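Local coordinates for protein glycosyl hydrolase, family 38 (Enterococcus faecalis, PDB 5KBP) that probably hydrolyses alpha-mannosidic linkages in carbohydrates, as a metal-binding alpha-mannosidase of glycoside hydrolase family 38, at residues V610-A615 against K670-R675; R642-T647 against T663-Q668. All coordinates share one frame; numbering follows the deposited sequence.

Both contacts lie in the C-terminal beta-rich part of the chain, with centres about 10 Å apart and each 26 to 27 Å from the centre of the chain. Contact 2 joins two strands of one antiparallel sheet; contact 1 ties the next strand of that sheet, 601-613, to the start of strand 672-679 in another sheet. The two meet where Val-610 N lies 2.9 Å from Phe-644 O, a probable hydrogen bond between strands, and where Leu-612 CD1 packs 3.6 Å from Phe-644 CG. His-672 of contact 1 also meets Asn-667 of contact 2. Both lie away from the known calcium-binding residues Phe-253 and Tyr-256 and are packing within the beta-rich region.

Contact 1 of 2, residues V610-A615 against K670-R675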
ATOM      1  N   VAL A 610      23.937 -24.100   9.977  1.00 56.29           N
ATOM      2  CA  VAL A 610      25.100 -23.424  10.532  1.00 59.67           C
ATOM      3  C   VAL A 610      24.646 -22.536  11.681  1.00 61.50           C
ATOM      4  O   VAL A 610      23.515 -22.039  11.703  1.00 62.61           O
ATOM      5  CB  VAL A 610      25.855 -22.608   9.455  1.00 58.52           C
ATOM      6  CG1 VAL A 610      25.179 -21.266   9.202  1.00 54.36           C
ATOM      7  CG2 VAL A 610      27.310 -22.430   9.846  1.00 67.24           C
ATOM      8  N   MET A 611      25.534 -22.351  12.655  1.00 57.81           N
ATOM      9  CA  MET A 611      25.239 -21.578  13.854  1.00 55.96           C
ATOM     10  C   MET A 611      25.725 -20.148  13.661  1.00 54.51           C
ATOM     11  O   MET A 611      26.929 -19.911  13.514  1.00 54.56           O
ATOM     12  CB  MET A 611      25.891 -22.211  15.082  1.00 54.33           C
ATOM     13  CG  MET A 611      25.419 -23.626  15.359  1.00 51.96           C
ATOM     14  SD  MET A 611      23.679 -23.714  15.834  1.00 63.86           S
ATOM     15  CE  MET A 611      23.704 -22.795  17.371  1.00 54.56           C
ATOM     16  N   LEU A 612      24.792 -19.201  13.670  1.00 55.92           N
ATOM     17  CA  LEU A 612      25.118 -17.811  13.408  1.00 59.56           C
ATOM     18  C   LEU A 612      24.842 -16.947  14.633  1.00 56.96           C
ATOM     19  O   LEU A 612      23.936 -17.243  15.419  1.00 52.66           O
ATOM     20  CB  LEU A 612      24.316 -17.269  12.218  1.00 54.94           C
ATOM     21  CG  LEU A 612      24.595 -17.903  10.856  1.00 48.06           C
ATOM     22  CD1 LEU A 612      23.845 -17.160   9.763  1.00 46.04           C
ATOM     23  CD2 LEU A 612      26.089 -17.920  10.576  1.00 48.29           C
ATOM     24  N   PRO A 613      25.622 -15.884  14.830  1.00 53.82           N
ATOM     25  CA  PRO A 613      25.291 -14.910  15.875  1.00 47.71           C
ATOM     26  C   PRO A 613      23.899 -14.337  15.655  1.00 46.61           C
ATOM     27  O   PRO A 613      23.501 -14.045  14.527  1.00 53.07           O
ATOM     28  CB  PRO A 613      26.377 -13.841  15.717  1.00 47.40           C
ATOM     29  CG  PRO A 613      27.523 -14.564  15.084  1.00 51.48           C
ATOM     30  CD  PRO A 613      26.897 -15.568  14.161  1.00 52.92           C
ATOM     31  N   VAL A 614      23.151 -14.189  16.751  1.00 49.92           N
ATOM     32  CA  VAL A 614      21.772 -13.718  16.653  1.00 44.11           C
ATOM     33  C   VAL A 614      21.727 -12.307  16.080  1.00 46.92           C
ATOM     34  O   VAL A 614      20.831 -11.966  15.297  1.00 46.42           O
ATOM     35  CB  VAL A 614      21.083 -13.799  18.027  1.00 46.35           C
ATOM     36  CG1 VAL A 614      19.655 -13.283  17.943  1.00 58.81           C
ATOM     37  CG2 VAL A 614      21.106 -15.229  18.536  1.00 46.41           C
ATOM     38  N   ALA A 615      22.690 -11.475  16.449  1.00 53.65           N
ATOM     39  CA  ALA A 615      22.792 -10.098  15.970  1.00 51.36           C
ATOM     40  C   ALA A 615      24.164  -9.575  16.377  1.00 44.52           C
ATOM     41  O   ALA A 615      25.049 -10.348  16.767  1.00 50.81           O
ATOM     42  CB  ALA A 615      21.666  -9.226  16.531  1.00 49.90           C
ATOM     43  N   LYS A 670      19.952 -11.100  12.599  1.00 36.99           N
ATOM     44  CA  LYS A 670      20.070  -9.671  12.360  1.00 40.17           C
ATOM     45  C   LYS A 670      21.534  -9.272  12.220  1.00 37.68           C
ATOM     46  O   LYS A 670      22.440  -9.980  12.669  1.00 47.20           O
ATOM     47  CB  LYS A 670      19.422  -8.867  13.495  1.00 41.50           C
ATOM     48  CG  LYS A 670      17.943  -9.150  13.681  1.00 44.48           C
ATOM     49  CD  LYS A 670      17.390  -8.422  14.897  1.00 43.28           C
ATOM     50  CE  LYS A 670      15.922  -8.754  15.125  1.00 49.80           C
ATOM     51  NZ  LYS A 670      15.381  -8.106  16.354  1.00 58.68           N
ATOM     52  N   ASP A 671      21.747  -8.123  11.576  1.00 38.64           N
ATOM     53  CA  ASP A 671      23.065  -7.491  11.474  1.00 44.43           C
ATOM     54  C   ASP A 671      24.090  -8.415  10.814  1.00 49.37           C
ATOM     55  O   ASP A 671      25.181  -8.644  11.337  1.00 45.83           O
ATOM     56  CB  ASP A 671      23.555  -7.032  12.851  1.00 48.31           C
ATOM     57  CG  ASP A 671      22.611  -6.042  13.506  1.00 59.86           C
ATOM     58  OD1 ASP A 671      22.137  -5.119  12.812  1.00 62.54           O
ATOM     59  OD2 ASP A 671      22.343  -6.191  14.717  1.00 66.61           O
ATOM     60  N   HIS A 672      23.737  -8.941   9.643  1.00 51.74           N
ATOM     61  CA  HIS A 672      24.618  -9.871   8.951  1.00 53.70           C
ATOM     62  C   HIS A 672      24.361  -9.807   7.452  1.00 47.16           C
ATOM     63  O   HIS A 672      23.391  -9.204   6.988  1.00 42.87           O
ATOM     64  CB  HIS A 672      24.430 -11.303   9.461  1.00 49.96           C
ATOM     65  CG  HIS A 672      23.151 -11.936   9.014  1.00 51.13           C
ATOM     66  ND1 HIS A 672      23.108 -13.156   8.373  1.00 50.66           N
ATOM     67  CD2 HIS A 672      21.868 -11.516   9.110  1.00 48.69           C
ATOM     68  CE1 HIS A 672      21.852 -13.460   8.095  1.00 44.70           C
ATOM     69  NE2 HIS A 672      21.081 -12.482   8.531  1.00 46.82           N
ATOM     70  N   ARG A 673      25.253 -10.449   6.699  1.00 41.76           N
ATOM     71  CA  ARG A 673      25.149 -10.543   5.249  1.00 40.88           C
ATOM     72  C   ARG A 673      25.506 -11.958   4.826  1.00 48.71           C
ATOM     73  O   ARG A 673      26.555 -12.478   5.221  1.00 49.87           O
ATOM     74  CB  ARG A 673      26.075  -9.535   4.556  1.00 39.09           C
ATOM     75  CG  ARG A 673      26.043  -9.613   3.034  1.00 45.20           C
ATOM     76  CD  ARG A 673      27.251  -8.931   2.417  1.00 42.96           C
ATOM     77  NE  ARG A 673      28.495  -9.558   2.848  1.00 54.50           N
ATOM     78  CZ  ARG A 673      29.706  -9.150   2.485  1.00 58.10           C
ATOM     79  NH1 ARG A 673      30.782  -9.786   2.928  1.00 53.76           N
ATOM     80  NH2 ARG A 673      29.843  -8.106   1.679  1.00 51.63           N
ATOM     81  N   LEU A 674      24.637 -12.578   4.031  1.00 47.91           N
ATOM     82  CA  LEU A 674      24.840 -13.934   3.538  1.00 44.32           C
ATOM     83  C   LEU A 674      25.096 -13.898   2.038  1.00 45.12           C
ATOM     84  O   LEU A 674      24.335 -13.277   1.289  1.00 38.74           O
ATOM     85  CB  LEU A 674      23.627 -14.815   3.840  1.00 39.79           C
ATOM     86  CG  LEU A 674      23.712 -16.255   3.332  1.00 47.22           C
ATOM     87  CD1 LEU A 674      24.753 -17.047   4.114  1.00 43.27           C
ATOM     88  CD2 LEU A 674      22.351 -16.927   3.399  1.00 45.19           C
ATOM     89  N   ARG A 675      26.166 -14.563   1.606  1.00 46.14           N
ATOM     90  CA  ARG A 675      26.535 -14.617   0.200  1.00 52.88           C
ATOM     91  C   ARG A 675      26.776 -16.063  -0.210  1.00 57.58           C
ATOM     92  O   ARG A 675      26.933 -16.954   0.630  1.00 51.55           O
ATOM     93  CB  ARG A 675      27.795 -13.786  -0.091  1.00 53.94           C
ATOM     94  CG  ARG A 675      27.910 -12.504   0.715  1.00 56.16           C
ATOM     95  CD  ARG A 675      29.369 -12.172   0.985  1.00 57.10           C
ATOM     96  NE  ARG A 675      30.010 -11.490  -0.136  1.00 54.54           N
ATOM     97  CZ  ARG A 675      31.326 -11.340  -0.260  1.00 52.52           C
ATOM     98  NH1 ARG A 675      32.141 -11.837   0.661  1.00 45.14           N
ATOM     99  NH2 ARG A 675      31.827 -10.702  -1.307  1.00 55.77           N
TER
HETATM  100  O   HOH W   1      24.336 -11.703  13.367  1.00 44.88           O
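Residues 610-615 and 670-675 meet in a backbone-dominated contact between two antiparallel sheets of the C-terminal region: the end of strand 601-613, with the loop after it, is joined to the residues leading into strand 672-679. One direct hydrogen bond spans the gap, from Lys-670 N to Val-614 O at 3.0 Å. It is nearly straight at the hydrogen (167°), although the donor is tilted 27° from the carbonyl plane. Beside it Ala-615 CA approaches Lys-670 O to 3.3 Å, a CA-H...O contact that is practically linear. Water 1 adds a second polar link, donating to both Pro-613 O and Lys-670 O, each at 2.7 Å. Lys-670 O therefore receives the water as well as the CA-H of Ala-615.

Side chains fill in around this backbone core. The methyl of Ala-615 lies with its CB 3.8 Å from Lys-670 CB and 3.6 Å from Asp-671 OD2. Of the Lys-670 side chain only CB takes part; its CG stands anti to the carbonyl carbon (chi1 -60°), and the extended chain beyond carries the ammonium away. Asp-671, in a left-handed backbone conformation, accepts a hydrogen bond at OD2 from the backbone N of Ala-616, which ties down the chain just past Ala-615. Deeper between the sheets, Leu-612 CD1 comes to 4.3 Å from His-672 ND1, approaching the imidazole obliquely. That nitrogen is hydrogen-bonded to Asp-564 on strand 555-566, which helps to set the ring's rotation and may polarise it.

The link thus rests mainly on main-chain groups and one shared water, with short side-chain parts packed round them, while the buried imidazole has its main polar partner, Asp-564, outside the two segments.

Contact 2 of 2, residues R642-T647 against T663-Q668; sequences RPFEIT and TTINNQ
Phe-644 and Ile-665 meet side chain to side chain, with Ile-665 CD1 at the edge of the phenyl ring, close to its plane and 3.6 Å from CZ. The CG2 branch of Ile-665 reaches the same ring atom at 3.8 Å. Phe-644 has CG anti to the backbone N (chi1 180°), which swings the ring across the gap between the strands. Further along, the methyls Ile-646 CG2 and Thr-663 CG2 touch at 3.7 Å. At the other end the methylene Gln-668 CB lies over one face of the Arg-642 guanidinium, toward its rim and 3.8 Å from NE. The Gln-668 chain is steadied by a bond from its NE2 to Asn-666 OD1, the donor sitting above the carbonyl plane and not on a lone pair.

Backbone pairing is concentrated at Thr-647 and Thr-664, an antiparallel hydrogen-bonded pair. Thr-664 N donates to Thr-647 O at 2.8 Å, whereas the return bond from Thr-647 N to Thr-664 O is weak at 3.3 Å. Water 2 also donates to Thr-647 O and is hydrogen-bonded to Thr-664 OG1, so that it links the carbonyl of one threonine to the hydroxyl of the other. Toward Phe-644 and Asn-667 the chains diverge, and side chains take over from backbone bonds.

Outside this shell, Thr-663 OG1 is hydrogen-bonded to Tyr-778 OH and to Thr-648 OG1. Strands 641-653 and 659-667 form a beta hairpin whose local axes run antiparallel at 161°; strand 601-613 flanks it beyond 641-653, where Thr-647 touches Gln-605 and Lys-607, and strand 772-783 pairs with 659-667.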
ATOM      1  N   ARG A 642      22.542 -19.099  17.223  1.00 55.90           N
ATOM      2  CA  ARG A 642      21.215 -19.578  16.879  1.00 63.03           C
ATOM      3  C   ARG A 642      21.315 -20.382  15.589  1.00 55.39           C
ATOM      4  O   ARG A 642      22.055 -19.993  14.674  1.00 48.70           O
ATOM      5  CB  ARG A 642      20.231 -18.412  16.697  1.00 75.40           C
ATOM      6  CG  ARG A 642      18.770 -18.816  16.576  1.00 88.56           C
ATOM      7  CD  ARG A 642      17.940 -17.692  15.972  1.00 98.78           C
ATOM      8  NE  ARG A 642      16.527 -18.044  15.854  1.00109.36           N
ATOM      9  CZ  ARG A 642      15.561 -17.517  16.599  1.00112.82           C
ATOM     10  NH1 ARG A 642      15.853 -16.603  17.515  1.00113.54           N
ATOM     11  NH2 ARG A 642      14.302 -17.895  16.424  1.00109.70           N
ATOM     12  N   PRO A 643      20.602 -21.506  15.490  1.00 56.20           N
ATOM     13  CA  PRO A 643      20.660 -22.306  14.262  1.00 50.93           C
ATOM     14  C   PRO A 643      20.146 -21.534  13.055  1.00 57.78           C
ATOM     15  O   PRO A 643      19.238 -20.706  13.156  1.00 59.59           O
ATOM     16  CB  PRO A 643      19.763 -23.507  14.579  1.00 47.52           C
ATOM     17  CG  PRO A 643      19.779 -23.602  16.069  1.00 50.29           C
ATOM     18  CD  PRO A 643      19.843 -22.184  16.554  1.00 53.05           C
ATOM     19  N   PHE A 644      20.748 -21.821  11.899  1.00 56.64           N
ATOM     20  CA  PHE A 644      20.392 -21.154  10.647  1.00 47.45           C
ATOM     21  C   PHE A 644      20.545 -22.186   9.532  1.00 46.21           C
ATOM     22  O   PHE A 644      21.668 -22.500   9.127  1.00 49.23           O
ATOM     23  CB  PHE A 644      21.269 -19.932  10.411  1.00 46.44           C
ATOM     24  CG  PHE A 644      20.965 -19.199   9.133  1.00 45.63           C
ATOM     25  CD1 PHE A 644      19.968 -18.239   9.092  1.00 46.71           C
ATOM     26  CD2 PHE A 644      21.688 -19.458   7.980  1.00 47.54           C
ATOM     27  CE1 PHE A 644      19.688 -17.559   7.921  1.00 54.00           C
ATOM     28  CE2 PHE A 644      21.413 -18.781   6.806  1.00 56.77           C
ATOM     29  CZ  PHE A 644      20.413 -17.830   6.777  1.00 55.03           C
ATOM     30  N   GLU A 645      19.420 -22.702   9.044  1.00 53.27           N
ATOM     31  CA  GLU A 645      19.426 -23.769   8.053  1.00 57.27           C
ATOM     32  C   GLU A 645      19.351 -23.198   6.643  1.00 54.89           C
ATOM     33  O   GLU A 645      18.620 -22.237   6.383  1.00 52.87           O
ATOM     34  CB  GLU A 645      18.261 -24.732   8.295  1.00 67.93           C
ATOM     35  CG  GLU A 645      18.293 -25.984   7.432  1.00 86.50           C
ATOM     36  CD  GLU A 645      17.294 -27.031   7.884  1.00101.25           C
ATOM     37  OE1 GLU A 645      16.658 -26.830   8.940  1.00105.44           O
ATOM     38  OE2 GLU A 645      17.145 -28.056   7.185  1.00106.78           O
ATOM     39  N   ILE A 646      20.117 -23.796   5.733  1.00 51.47           N
ATOM     40  CA  ILE A 646      20.175 -23.382   4.336  1.00 44.09           C
ATOM     41  C   ILE A 646      19.783 -24.576   3.477  1.00 56.18           C
ATOM     42  O   ILE A 646      20.395 -25.646   3.578  1.00 58.25           O
ATOM     43  CB  ILE A 646      21.570 -22.865   3.951  1.00 47.86           C
ATOM     44  CG1 ILE A 646      22.028 -21.776   4.922  1.00 44.79           C
ATOM     45  CG2 ILE A 646      21.564 -22.332   2.527  1.00 47.65           C
ATOM     46  CD1 ILE A 646      23.416 -21.247   4.632  1.00 50.21           C
ATOM     47  N   THR A 647      18.766 -24.395   2.635  1.00 56.06           N
ATOM     48  CA  THR A 647      18.270 -25.447   1.753  1.00 54.77           C
ATOM     49  C   THR A 647      18.348 -24.957   0.314  1.00 52.35           C
ATOM     50  O   THR A 647      17.702 -23.966  -0.044  1.00 53.77           O
ATOM     51  CB  THR A 647      16.835 -25.840   2.110  1.00 59.90           C
ATOM     52  OG1 THR A 647      16.777 -26.254   3.481  1.00 62.74           O
ATOM     53  CG2 THR A 647      16.360 -26.984   1.223  1.00 57.75           C
ATOM     54  N   THR A 663      17.820 -21.316  -3.381  1.00 53.96           N
ATOM     55  CA  THR A 663      18.171 -21.341  -1.968  1.00 47.34           C
ATOM     56  C   THR A 663      17.064 -20.688  -1.151  1.00 45.28           C
ATOM     57  O   THR A 663      16.628 -19.576  -1.467  1.00 49.95           O
ATOM     58  CB  THR A 663      19.500 -20.623  -1.725  1.00 52.77           C
ATOM     59  OG1 THR A 663      20.546 -21.284  -2.449  1.00 54.56           O
ATOM     60  CG2 THR A 663      19.840 -20.615  -0.243  1.00 52.48           C
ATOM     61  N   THR A 664      16.610 -21.379  -0.109  1.00 46.96           N
ATOM     62  CA  THR A 664      15.560 -20.886   0.770  1.00 49.83           C
ATOM     63  C   THR A 664      16.054 -20.866   2.210  1.00 46.86           C
ATOM     64  O   THR A 664      16.686 -21.821   2.673  1.00 45.19           O
ATOM     65  CB  THR A 664      14.294 -21.746   0.677  1.00 48.12           C
ATOM     66  OG1 THR A 664      14.609 -23.102   1.016  1.00 64.14           O
ATOM     67  CG2 THR A 664      13.720 -21.700  -0.729  1.00 50.16           C
ATOM     68  N   ILE A 665      15.766 -19.771   2.915  1.00 48.40           N
ATOM     69  CA  ILE A 665      16.139 -19.610   4.315  1.00 50.52           C
ATOM     70  C   ILE A 665      14.964 -19.006   5.072  1.00 57.43           C
ATOM     71  O   ILE A 665      14.075 -18.377   4.494  1.00 56.89           O
ATOM     72  CB  ILE A 665      17.390 -18.719   4.504  1.00 49.25           C
ATOM     73  CG1 ILE A 665      17.100 -17.287   4.050  1.00 55.83           C
ATOM     74  CG2 ILE A 665      18.587 -19.288   3.753  1.00 39.55           C
ATOM     75  CD1 ILE A 665      18.198 -16.298   4.382  1.00 59.32           C
ATOM     76  N   ASN A 666      14.973 -19.206   6.388  1.00 55.87           N
ATOM     77  CA  ASN A 666      14.060 -18.532   7.307  1.00 49.61           C
ATOM     78  C   ASN A 666      14.911 -17.594   8.159  1.00 48.69           C
ATOM     79  O   ASN A 666      15.330 -17.930   9.268  1.00 49.43           O
ATOM     80  CB  ASN A 666      13.279 -19.532   8.159  1.00 45.65           C
ATOM     81  CG  ASN A 666      12.307 -18.854   9.103  1.00 60.83           C
ATOM     82  OD1 ASN A 666      11.880 -17.724   8.866  1.00 53.38           O
ATOM     83  ND2 ASN A 666      11.953 -19.542  10.181  1.00 63.98           N
ATOM     84  N   ASN A 667      15.166 -16.406   7.625  1.00 49.96           N
ATOM     85  CA  ASN A 667      16.119 -15.474   8.221  1.00 40.34           C
ATOM     86  C   ASN A 667      15.568 -14.943   9.537  1.00 42.92           C
ATOM     87  O   ASN A 667      14.700 -14.067   9.558  1.00 38.75           O
ATOM     88  CB  ASN A 667      16.422 -14.339   7.251  1.00 35.11           C
ATOM     89  CG  ASN A 667      17.489 -13.401   7.771  1.00 43.66           C
ATOM     90  OD1 ASN A 667      17.315 -12.182   7.775  1.00 44.42           O
ATOM     91  ND2 ASN A 667      18.597 -13.967   8.229  1.00 47.75           N
ATOM     92  N   GLN A 668      16.068 -15.484  10.647  1.00 44.78           N
ATOM     93  CA  GLN A 668      15.798 -14.956  11.978  1.00 46.76           C
ATOM     94  C   GLN A 668      17.057 -14.354  12.594  1.00 50.36           C
ATOM     95  O   GLN A 668      17.191 -14.281  13.817  1.00 47.15           O
ATOM     96  CB  GLN A 668      15.217 -16.042  12.881  1.00 37.35           C
ATOM     97  CG  GLN A 668      13.884 -16.590  12.400  1.00 44.50           C
ATOM     98  CD  GLN A 668      12.809 -15.521  12.313  1.00 56.76           C
ATOM     99  OE1 GLN A 668      12.769 -14.597  13.123  1.00 66.71           O
ATOM    100  NE2 GLN A 668      11.933 -15.641  11.320  1.00 56.93           N
TER
HETATM  101  O   HOH W   2      14.988 -24.616  -1.412  1.00 59.31           O